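Local coordinates for protein fimbrin (PDB 1RT8) that binds and crosslinks actin filaments, acting with actin structures in cell polarity and cytokinesis, and in mating and spore formation, at residues M389-M392 and N393-T397; G450-S453 and E454-D457; G464-E467 and E468-I471; P492-V496 and A497-R501. All blocks are in the same frame, centred on the assembly; numbering follows the deposited sequence.

All four contacts are local, each made within one short run of chain, and all belong to the second actin-binding region. Interaction 1 lies in the third calponin-homology domain, interactions 2 to 4 in the fourth. Interactions 3 and 4 touch, with Ala-470 C 3.7 Å from Val-496 CG2, and their centres are about 13 Å apart. Interaction 2 stands apart, its centre about 21 Å from that of interaction 3. Interaction 4 leads into helix 500-511, whose Leu-504 packs against Arg-391 and Ile-394 of interaction 1; the nearest atoms of interactions 1 and 4 are about 6 Å apart.

Interaction 1: M389-M392 and N393-T397; sequences MMRM and NITKT
Lys-396 folds back over Met-392 one helical turn earlier, an i to i+4 pairing near the end of helix 379-397 in the third calponin-homology domain. Its chi1 of -60° sets CG beside the backbone N, facing the preceding turn. From CB onward the side chain stays close to Met-392: CB leans on the carbonyl, and Lys-396 CG lies 3.3 Å from Met-392 O and 4.2 Å from Met-392 CG. The bend at chi2 (-58°) then brings Lys-396 CE to 3.8 Å from Met-392 SD, and at the tip Lys-396 NZ remains 4.1 Å from that sulfur. Beneath this packing runs the helical bond from Lys-396 N to Met-392 O, 2.9 Å long. On another flank Arg-391 NH1 meets Thr-395 OG1 at 2.7 Å, but the N-H points poorly (123°) and the bond is weak. The guanidinium is held more firmly through NH2, which bonds Leu-408 O and forms a salt bridge with Asp-410. Asn-393 uses a water instead: one molecule donates to Met-390 O at 3.0 Å and to Asn-393 OD1 at 3.1 Å.

Interaction 2: G450-S453 and E454-D457; sequences GIKS and EYVD
Lys-452 reaches both Tyr-455 and Glu-454 because its chain turns once, at chi2. With CG anti to the backbone N (chi1 -179°), the first part of the side chain is laid over one face of the Tyr-455 ring. Lys-452 CG stands 3.7 Å from the centroid of the Tyr-455 ring and only 15° off its normal, a CH-pi contact displaced slightly toward the rim. The bend at chi2 (70°) then carries the remaining methylenes toward the carboxylate of Glu-454, which Lys-452 crosses at a slant. Lys-452 CD lies 3.2 Å from Glu-454 OE1, and Lys-452 CE nearer still, at 3.1 Å. The ammonium completes a rather long salt bridge, Lys-452 NZ to Glu-454 OE1 at 3.5 Å. Glu-454 is itself folded at chi2, which turns its acid back over the preceding residues. At the far end of the ring, Tyr-455 OH bonds Glu-87, in the first calponin-homology domain, while Lys-483 makes a cation-pi contact with the ring. Tyr-455 N to Lys-452 O, 3.1 Å, ties together the bases of the stacked pair, and Val-456 N to Ser-453 O, also 3.1 Å, continues the turn. Both donors sit well above the carbonyl planes and both bonds span three residues, the pattern of a 3-10 turn, here following helix 442-451 in the fourth calponin-homology domain.

Interaction 3: G464-E467 and E468-I471; sequences GSTE and ELAI
Two torsions bring Thr-466 and Leu-469 together at the start of helix 467-483. The Thr-466 chi1 of 70° lodges OG1 between its own backbone N and carbonyl carbon, facing the first helical turn; the Leu-469 chi1 of -68° keeps CG beside the backbone N. Thr-466 is thereby the N-cap: its OG1 accepts from Leu-469 N at 3.0 Å, with a nearly straight N-H (161°). The same oxygen lies against the leucine branch, Thr-466 OG1 to Leu-469 CG being 3.2 Å, so a polar cap and an aliphatic chain share one site. Leu-469 CD1 extends on to Ser-465 OG at 3.7 Å, a hydroxyl whose hydrogen bond is with Asp-463. Behind the cap, Leu-469 CB packs 3.7 Å from Gly-464 CA, and the chain, turned with positive phi at this glycine, passes so near that Gly-464 CA and Ala-470 CA are 3.9 Å apart. Regular helical bonding begins with Ala-470 N to Thr-466 O, 3.0 Å. Glu-467 and Glu-468 place negative charge in the first turn, where it would probably interact favourably with the positive end of the helix dipole. Ala-470 and Ile-471 also pack on helix 492-496, Ala-470 against Val-496 and Ile-471 against both Pro-492 and Val-496, which joins this helix start to the next short helix of the fourth calponin-homology domain.

Interaction 4: P492-V496 and A497-R501; sequences PEDIV and AVRPR
Arg-499 closes back on Asp-494 with backbone and side chain, and on Glu-493 with its side chain, where helix 492-496 ends and helix 500-511 is about to begin. The backbone bonds come first. Ala-497 N donates to Glu-493 O at 3.0 Å, the last ordinary helical bond across the contact. Val-498 then takes positive phi, and two bonds return into the final turn: Arg-499 N to Asp-494 O, 3.0 Å and almost straight at 175°, and Val-498 N to Ile-495 O, 2.8 Å, with the donor above the carbonyl plane. Together these define a Schellman motif.

The ionic bonds form a network with one nitrogen at its centre. Extended from CG to NE, the Arg-499 chain delivers NH1 to Asp-494 OD1 at 3.0 Å and to Glu-493 OE2 at 3.2 Å. The glutamate uses its anti lone pair; the aspartate is also met on its anti side. The guanidinium plane is turned 42° from the Glu-493 carboxylate and 67° from that of Asp-494, so neither is a flat two-pronged pairing.

Nonpolar atoms pack round the guanidinium. Ala-497 CB sits 3.7 Å above the plane of the Arg-499 guanidinium, over its centre, and Glu-493 CG approaches its edge in plane, 3.6 Å from Arg-499 NH1.

Asp-494 OD2 has its own partners, Leu-491 N and Arg-285 of helix 282-296. With cations on both oxygens, the buried Asp-494 probably remains ionised, binding the Schellman turn to the third calponin-homology domain.

Interaction 1: M389-M392 and N393-T397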
loop_
_atom_site.group_PDB
_atom_site.type_symbol
_atom_site.label_atom_id
_atom_site.label_comp_id
_atom_site.label_asym_id
_atom_site.label_seq_id
_atom_site.Cartn_x
_atom_site.Cartn_y
_atom_site.Cartn_z
ATOM N N MET A 389 -17.241 -9.955 -8.727
ATOM C CA MET A 389 -16.257 -9.564 -9.730
ATOM C C MET A 389 -14.915 -10.234 -9.421
ATOM O O MET A 389 -14.270 -10.797 -10.309
ATOM C CB MET A 389 -16.084 -8.041 -9.754
ATOM C CG MET A 389 -15.280 -7.535 -10.936
ATOM S SD MET A 389 -14.933 -5.761 -10.868
ATOM C CE MET A 389 -16.261 -5.096 -11.864
ATOM N N MET A 390 -14.493 -10.175 -8.162
ATOM C CA MET A 390 -13.235 -10.801 -7.771
ATOM C C MET A 390 -13.317 -12.314 -7.954
ATOM O O MET A 390 -12.391 -12.934 -8.466
ATOM C CB MET A 390 -12.902 -10.498 -6.303
ATOM C CG MET A 390 -11.752 -11.344 -5.743
ATOM S SD MET A 390 -11.246 -10.900 -4.042
ATOM C CE MET A 390 -10.268 -9.453 -4.344
ATOM N N ARG A 391 -14.430 -12.902 -7.532
ATOM C CA ARG A 391 -14.610 -14.343 -7.626
ATOM C C ARG A 391 -14.595 -14.875 -9.059
ATOM O O ARG A 391 -13.970 -15.907 -9.339
ATOM C CB ARG A 391 -15.915 -14.759 -6.946
ATOM C CG ARG A 391 -16.158 -16.257 -6.948
ATOM C CD ARG A 391 -15.076 -16.991 -6.156
ATOM N NE ARG A 391 -15.270 -18.440 -6.178
ATOM C CZ ARG A 391 -14.945 -19.239 -7.194
ATOM N NH1 ARG A 391 -14.404 -18.741 -8.295
ATOM N NH2 ARG A 391 -15.154 -20.550 -7.100
ATOM N N MET A 392 -15.292 -14.187 -9.961
ATOM C CA MET A 392 -15.332 -14.621 -11.351
ATOM C C MET A 392 -13.950 -14.504 -11.967
ATOM O O MET A 392 -13.552 -15.347 -12.766
ATOM C CB MET A 392 -16.322 -13.787 -12.159
ATOM C CG MET A 392 -16.508 -14.292 -13.583
ATOM S SD MET A 392 -17.009 -16.030 -13.610
ATOM C CE MET A 392 -18.740 -15.907 -13.160
ATOM N N ASN A 393 -13.217 -13.463 -11.583
ATOM C CA ASN A 393 -11.872 -13.249 -12.101
ATOM C C ASN A 393 -10.984 -14.441 -11.741
ATOM O O ASN A 393 -10.173 -14.882 -12.556
ATOM C CB ASN A 393 -11.280 -11.967 -11.518
ATOM C CG ASN A 393 -9.948 -11.598 -12.147
ATOM O OD1 ASN A 393 -9.034 -11.163 -11.459
ATOM N ND2 ASN A 393 -9.841 -11.756 -13.460
ATOM N N ILE A 394 -11.135 -14.955 -10.519
ATOM C CA ILE A 394 -10.355 -16.112 -10.078
ATOM C C ILE A 394 -10.673 -17.321 -10.966
ATOM O O ILE A 394 -9.772 -18.034 -11.402
ATOM C CB ILE A 394 -10.661 -16.480 -8.605
ATOM C CG1 ILE A 394 -10.032 -15.454 -7.662
ATOM C CG2 ILE A 394 -10.125 -17.871 -8.285
ATOM C CD1 ILE A 394 -10.399 -15.677 -6.207
ATOM N N THR A 395 -11.953 -17.542 -11.234
ATOM C CA THR A 395 -12.376 -18.658 -12.074
ATOM C C THR A 395 -11.779 -18.550 -13.473
ATOM O O THR A 395 -11.224 -19.517 -13.998
ATOM C CB THR A 395 -13.917 -18.701 -12.230
ATOM O OG1 THR A 395 -14.528 -18.910 -10.951
ATOM C CG2 THR A 395 -14.335 -19.825 -13.186
ATOM N N LYS A 396 -11.900 -17.367 -14.070
ATOM C CA LYS A 396 -11.408 -17.141 -15.422
ATOM C C LYS A 396 -9.898 -17.159 -15.556
ATOM O O LYS A 396 -9.368 -17.711 -16.517
ATOM C CB LYS A 396 -11.958 -15.822 -15.971
ATOM C CG LYS A 396 -13.486 -15.777 -16.047
ATOM C CD LYS A 396 -14.037 -16.894 -16.911
ATOM C CE LYS A 396 -15.558 -16.854 -16.972
ATOM N NZ LYS A 396 -16.063 -15.584 -17.571
ATOM N N THR A 397 -9.197 -16.551 -14.609
ATOM C CA THR A 397 -7.744 -16.533 -14.677
ATOM C C THR A 397 -7.186 -17.942 -14.471
ATOM O O THR A 397 -6.156 -18.289 -15.046
ATOM C CB THR A 397 -7.124 -15.597 -13.616
ATOM O OG1 THR A 397 -7.391 -16.113 -12.308
ATOM C CG2 THR A 397 -7.693 -14.196 -13.738
HETATM O O HOH W 1 -9.513 -12.080 -8.589
#

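Interaction 2: G450-S453 and E454-D457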
loop_
_atom_site.group_PDB
_atom_site.type_symbol
_atom_site.label_atom_id
_atom_site.label_comp_id
_atom_site.label_asym_id
_atom_site.label_seq_id
_atom_site.Cartn_x
_atom_site.Cartn_y
_atom_site.Cartn_z
ATOM N N GLY A 450 2.744 -28.209 0.294
ATOM C CA GLY A 450 2.423 -29.115 -0.793
ATOM C C GLY A 450 2.876 -28.562 -2.136
ATOM O O GLY A 450 3.228 -29.320 -3.043
ATOM N N ILE A 451 2.869 -27.239 -2.272
ATOM C CA ILE A 451 3.266 -26.586 -3.519
ATOM C C ILE A 451 4.776 -26.607 -3.691
ATOM O O ILE A 451 5.286 -26.883 -4.776
ATOM C CB ILE A 451 2.771 -25.129 -3.552
ATOM C CG1 ILE A 451 1.242 -25.108 -3.526
ATOM C CG2 ILE A 451 3.260 -24.414 -4.811
ATOM C CD1 ILE A 451 0.667 -23.710 -3.487
ATOM N N LYS A 452 5.481 -26.310 -2.605
ATOM C CA LYS A 452 6.936 -26.288 -2.596
ATOM C C LYS A 452 7.370 -26.655 -1.175
ATOM O O LYS A 452 7.436 -25.796 -0.294
ATOM C CB LYS A 452 7.433 -24.888 -2.960
ATOM C CG LYS A 452 8.944 -24.752 -3.005
ATOM C CD LYS A 452 9.551 -25.496 -4.186
ATOM C CE LYS A 452 11.065 -25.292 -4.219
ATOM N NZ LYS A 452 11.723 -25.909 -5.397
ATOM N N SER A 453 7.665 -27.932 -0.955
ATOM C CA SER A 453 8.044 -28.397 0.375
ATOM C C SER A 453 9.248 -27.673 0.959
ATOM O O SER A 453 9.276 -27.396 2.149
ATOM C CB SER A 453 8.313 -29.903 0.356
ATOM O OG SER A 453 9.367 -30.204 -0.539
ATOM N N GLU A 454 10.228 -27.349 0.123
ATOM C CA GLU A 454 11.432 -26.673 0.597
ATOM C C GLU A 454 11.163 -25.323 1.260
ATOM O O GLU A 454 11.926 -24.890 2.117
ATOM C CB GLU A 454 12.427 -26.470 -0.553
ATOM C CG GLU A 454 12.962 -27.751 -1.193
ATOM C CD GLU A 454 11.904 -28.521 -1.974
ATOM O OE1 GLU A 454 10.991 -27.885 -2.550
ATOM O OE2 GLU A 454 11.995 -29.766 -2.031
ATOM N N TYR A 455 10.075 -24.664 0.877
ATOM C CA TYR A 455 9.764 -23.359 1.437
ATOM C C TYR A 455 9.150 -23.377 2.823
ATOM O O TYR A 455 9.117 -22.348 3.491
ATOM C CB TYR A 455 8.831 -22.595 0.498
ATOM C CG TYR A 455 9.511 -22.014 -0.716
ATOM C CD1 TYR A 455 10.849 -22.288 -0.991
ATOM C CD2 TYR A 455 8.820 -21.168 -1.582
ATOM C CE1 TYR A 455 11.482 -21.732 -2.092
ATOM C CE2 TYR A 455 9.441 -20.610 -2.682
ATOM C CZ TYR A 455 10.771 -20.890 -2.937
ATOM O OH TYR A 455 11.388 -20.327 -4.035
ATOM N N VAL A 456 8.656 -24.530 3.254
ATOM C CA VAL A 456 8.022 -24.615 4.555
ATOM C C VAL A 456 8.817 -25.477 5.532
ATOM O O VAL A 456 8.814 -26.707 5.453
ATOM C CB VAL A 456 6.591 -25.162 4.420
ATOM C CG1 VAL A 456 5.931 -25.236 5.793
ATOM C CG2 VAL A 456 5.769 -24.250 3.465
ATOM N N ASP A 457 9.506 -24.805 6.448
ATOM C CA ASP A 457 10.314 -25.462 7.472
ATOM C C ASP A 457 9.423 -25.520 8.698
ATOM O O ASP A 457 9.180 -24.499 9.336
ATOM C CB ASP A 457 11.553 -24.617 7.782
ATOM C CG ASP A 457 12.499 -25.299 8.756
ATOM O OD1 ASP A 457 12.019 -25.860 9.761
ATOM O OD2 ASP A 457 13.726 -25.262 8.513
#

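Interaction 3: G464-E467 and E468-I471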
loop_
_atom_site.group_PDB
_atom_site.type_symbol
_atom_site.label_atom_id
_atom_site.label_comp_id
_atom_site.label_asym_id
_atom_site.label_seq_id
_atom_site.Cartn_x
_atom_site.Cartn_y
_atom_site.Cartn_z
ATOM N N GLY A 464 -0.146 -22.617 16.509
ATOM C CA GLY A 464 -1.178 -21.594 16.482
ATOM C C GLY A 464 -2.226 -21.730 17.568
ATOM O O GLY A 464 -3.375 -21.312 17.382
ATOM N N SER A 465 -1.830 -22.304 18.704
ATOM C CA SER A 465 -2.741 -22.506 19.836
ATOM C C SER A 465 -3.215 -21.199 20.457
ATOM O O SER A 465 -4.204 -21.173 21.189
ATOM C CB SER A 465 -2.065 -23.355 20.914
ATOM O OG SER A 465 -0.901 -22.708 21.386
ATOM N N THR A 466 -2.495 -20.120 20.189
ATOM C CA THR A 466 -2.870 -18.810 20.707
ATOM C C THR A 466 -3.065 -17.911 19.498
ATOM O O THR A 466 -2.633 -18.254 18.393
ATOM C CB THR A 466 -1.766 -18.200 21.584
ATOM O OG1 THR A 466 -0.648 -17.839 20.762
ATOM C CG2 THR A 466 -1.313 -19.204 22.648
ATOM N N GLU A 467 -3.709 -16.767 19.698
ATOM C CA GLU A 467 -3.931 -15.843 18.594
ATOM C C GLU A 467 -2.598 -15.334 18.047
ATOM O O GLU A 467 -2.411 -15.231 16.834
ATOM C CB GLU A 467 -4.790 -14.667 19.055
ATOM C CG GLU A 467 -5.039 -13.630 17.986
ATOM C CD GLU A 467 -6.014 -12.564 18.437
ATOM O OE1 GLU A 467 -5.715 -11.874 19.435
ATOM O OE2 GLU A 467 -7.081 -12.419 17.796
ATOM N N GLU A 468 -1.664 -15.031 18.944
ATOM C CA GLU A 468 -0.361 -14.531 18.525
ATOM C C GLU A 468 0.391 -15.549 17.692
ATOM O O GLU A 468 1.008 -15.203 16.688
ATOM C CB GLU A 468 0.492 -14.138 19.737
ATOM C CG GLU A 468 1.869 -13.599 19.359
ATOM C CD GLU A 468 1.796 -12.484 18.316
ATOM O OE1 GLU A 468 1.120 -11.462 18.576
ATOM O OE2 GLU A 468 2.412 -12.627 17.235
ATOM N N LEU A 469 0.348 -16.809 18.106
ATOM C CA LEU A 469 1.043 -17.849 17.365
ATOM C C LEU A 469 0.374 -18.076 16.003
ATOM O O LEU A 469 1.047 -18.331 15.008
ATOM C CB LEU A 469 1.062 -19.146 18.176
ATOM C CG LEU A 469 1.919 -19.122 19.452
ATOM C CD1 LEU A 469 1.738 -20.427 20.216
ATOM C CD2 LEU A 469 3.384 -18.905 19.084
ATOM N N ALA A 470 -0.950 -17.980 15.965
ATOM C CA ALA A 470 -1.673 -18.166 14.712
ATOM C C ALA A 470 -1.275 -17.075 13.720
ATOM O O ALA A 470 -0.962 -17.367 12.568
ATOM C CB ALA A 470 -3.170 -18.136 14.956
ATOM N N ILE A 471 -1.269 -15.822 14.176
ATOM C CA ILE A 471 -0.900 -14.698 13.313
ATOM C C ILE A 471 0.509 -14.861 12.744
ATOM O O ILE A 471 0.763 -14.487 11.599
ATOM C CB ILE A 471 -1.004 -13.342 14.061
ATOM C CG1 ILE A 471 -2.462 -12.878 14.118
ATOM C CG2 ILE A 471 -0.208 -12.267 13.325
ATOM C CD1 ILE A 471 -3.397 -13.850 14.771
#

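Interaction 4: P492-V496 and A497-R501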
loop_
_atom_site.group_PDB
_atom_site.type_symbol
_atom_site.label_atom_id
_atom_site.label_comp_id
_atom_site.label_asym_id
_atom_site.label_seq_id
_atom_site.Cartn_x
_atom_site.Cartn_y
_atom_site.Cartn_z
ATOM N N PRO A 492 -2.595 -11.292 7.751
ATOM C CA PRO A 492 -2.632 -12.509 8.561
ATOM C C PRO A 492 -3.947 -12.683 9.327
ATOM O O PRO A 492 -4.515 -13.781 9.396
ATOM C CB PRO A 492 -1.441 -12.331 9.495
ATOM C CG PRO A 492 -0.457 -11.572 8.634
ATOM C CD PRO A 492 -1.344 -10.542 7.970
ATOM N N GLU A 493 -4.433 -11.586 9.891
ATOM C CA GLU A 493 -5.650 -11.611 10.678
ATOM C C GLU A 493 -6.871 -12.120 9.917
ATOM O O GLU A 493 -7.807 -12.640 10.517
ATOM C CB GLU A 493 -5.930 -10.215 11.243
ATOM C CG GLU A 493 -6.408 -9.219 10.213
ATOM C CD GLU A 493 -6.835 -7.912 10.839
ATOM O OE1 GLU A 493 -5.979 -7.019 11.011
ATOM O OE2 GLU A 493 -8.027 -7.781 11.174
ATOM N N ASP A 494 -6.875 -11.980 8.599
ATOM C CA ASP A 494 -8.017 -12.456 7.827
ATOM C C ASP A 494 -8.088 -13.985 7.833
ATOM O O ASP A 494 -9.177 -14.572 7.792
ATOM C CB ASP A 494 -7.947 -11.904 6.405
ATOM C CG ASP A 494 -8.018 -10.388 6.376
ATOM O OD1 ASP A 494 -8.881 -9.823 7.086
ATOM O OD2 ASP A 494 -7.222 -9.759 5.645
ATOM N N ILE A 495 -6.925 -14.630 7.890
ATOM C CA ILE A 495 -6.872 -16.087 7.951
ATOM C C ILE A 495 -7.180 -16.549 9.389
ATOM O O ILE A 495 -7.996 -17.451 9.599
ATOM C CB ILE A 495 -5.473 -16.601 7.522
ATOM C CG1 ILE A 495 -5.304 -16.429 6.005
ATOM C CG2 ILE A 495 -5.289 -18.056 7.936
ATOM C CD1 ILE A 495 -3.897 -16.726 5.522
ATOM N N VAL A 496 -6.542 -15.919 10.374
ATOM C CA VAL A 496 -6.762 -16.278 11.783
ATOM C C VAL A 496 -8.247 -16.165 12.171
ATOM O O VAL A 496 -8.770 -17.005 12.917
ATOM C CB VAL A 496 -5.899 -15.397 12.726
ATOM C CG1 VAL A 496 -6.252 -15.673 14.197
ATOM C CG2 VAL A 496 -4.428 -15.681 12.478
ATOM N N ALA A 497 -8.924 -15.146 11.646
ATOM C CA ALA A 497 -10.338 -14.931 11.921
ATOM C C ALA A 497 -11.228 -15.752 10.966
ATOM O O ALA A 497 -12.454 -15.728 11.063
ATOM C CB ALA A 497 -10.664 -13.438 11.794
ATOM N N VAL A 498 -10.596 -16.463 10.039
ATOM C CA VAL A 498 -11.295 -17.290 9.062
ATOM C C VAL A 498 -12.419 -16.571 8.317
ATOM O O VAL A 498 -13.565 -17.018 8.319
ATOM C CB VAL A 498 -11.880 -18.563 9.720
ATOM C CG1 VAL A 498 -12.313 -19.548 8.642
ATOM C CG2 VAL A 498 -10.842 -19.200 10.631
ATOM N N ARG A 499 -12.091 -15.446 7.693
ATOM C CA ARG A 499 -13.067 -14.688 6.923
ATOM C C ARG A 499 -13.093 -15.426 5.585
ATOM O O ARG A 499 -12.203 -15.263 4.760
ATOM C CB ARG A 499 -12.591 -13.241 6.810
ATOM C CG ARG A 499 -12.534 -12.590 8.204
ATOM C CD ARG A 499 -11.840 -11.223 8.279
ATOM N NE ARG A 499 -12.058 -10.633 9.603
ATOM C CZ ARG A 499 -11.111 -10.086 10.357
ATOM N NH1 ARG A 499 -9.853 -10.038 9.925
ATOM N NH2 ARG A 499 -11.420 -9.602 11.557
ATOM N N PRO A 500 -14.119 -16.268 5.374
ATOM C CA PRO A 500 -14.334 -17.096 4.179
ATOM C C PRO A 500 -13.962 -16.556 2.807
ATOM O O PRO A 500 -13.226 -17.212 2.079
ATOM C CB PRO A 500 -15.810 -17.497 4.288
ATOM C CG PRO A 500 -16.400 -16.431 5.158
ATOM C CD PRO A 500 -15.341 -16.235 6.193
ATOM N N ARG A 501 -14.468 -15.387 2.434
ATOM C CA ARG A 501 -14.133 -14.834 1.126
ATOM C C ARG A 501 -12.656 -14.480 1.022
ATOM O O ARG A 501 -12.049 -14.602 -0.047
ATOM C CB ARG A 501 -14.953 -13.581 0.839
ATOM C CG ARG A 501 -16.437 -13.826 0.755
ATOM C CD ARG A 501 -17.141 -12.513 0.575
ATOM N NE ARG A 501 -18.549 -12.702 0.293
ATOM C CZ ARG A 501 -19.443 -11.721 0.298
ATOM N NH1 ARG A 501 -19.066 -10.483 0.581
ATOM N NH2 ARG A 501 -20.709 -11.982 0.005
#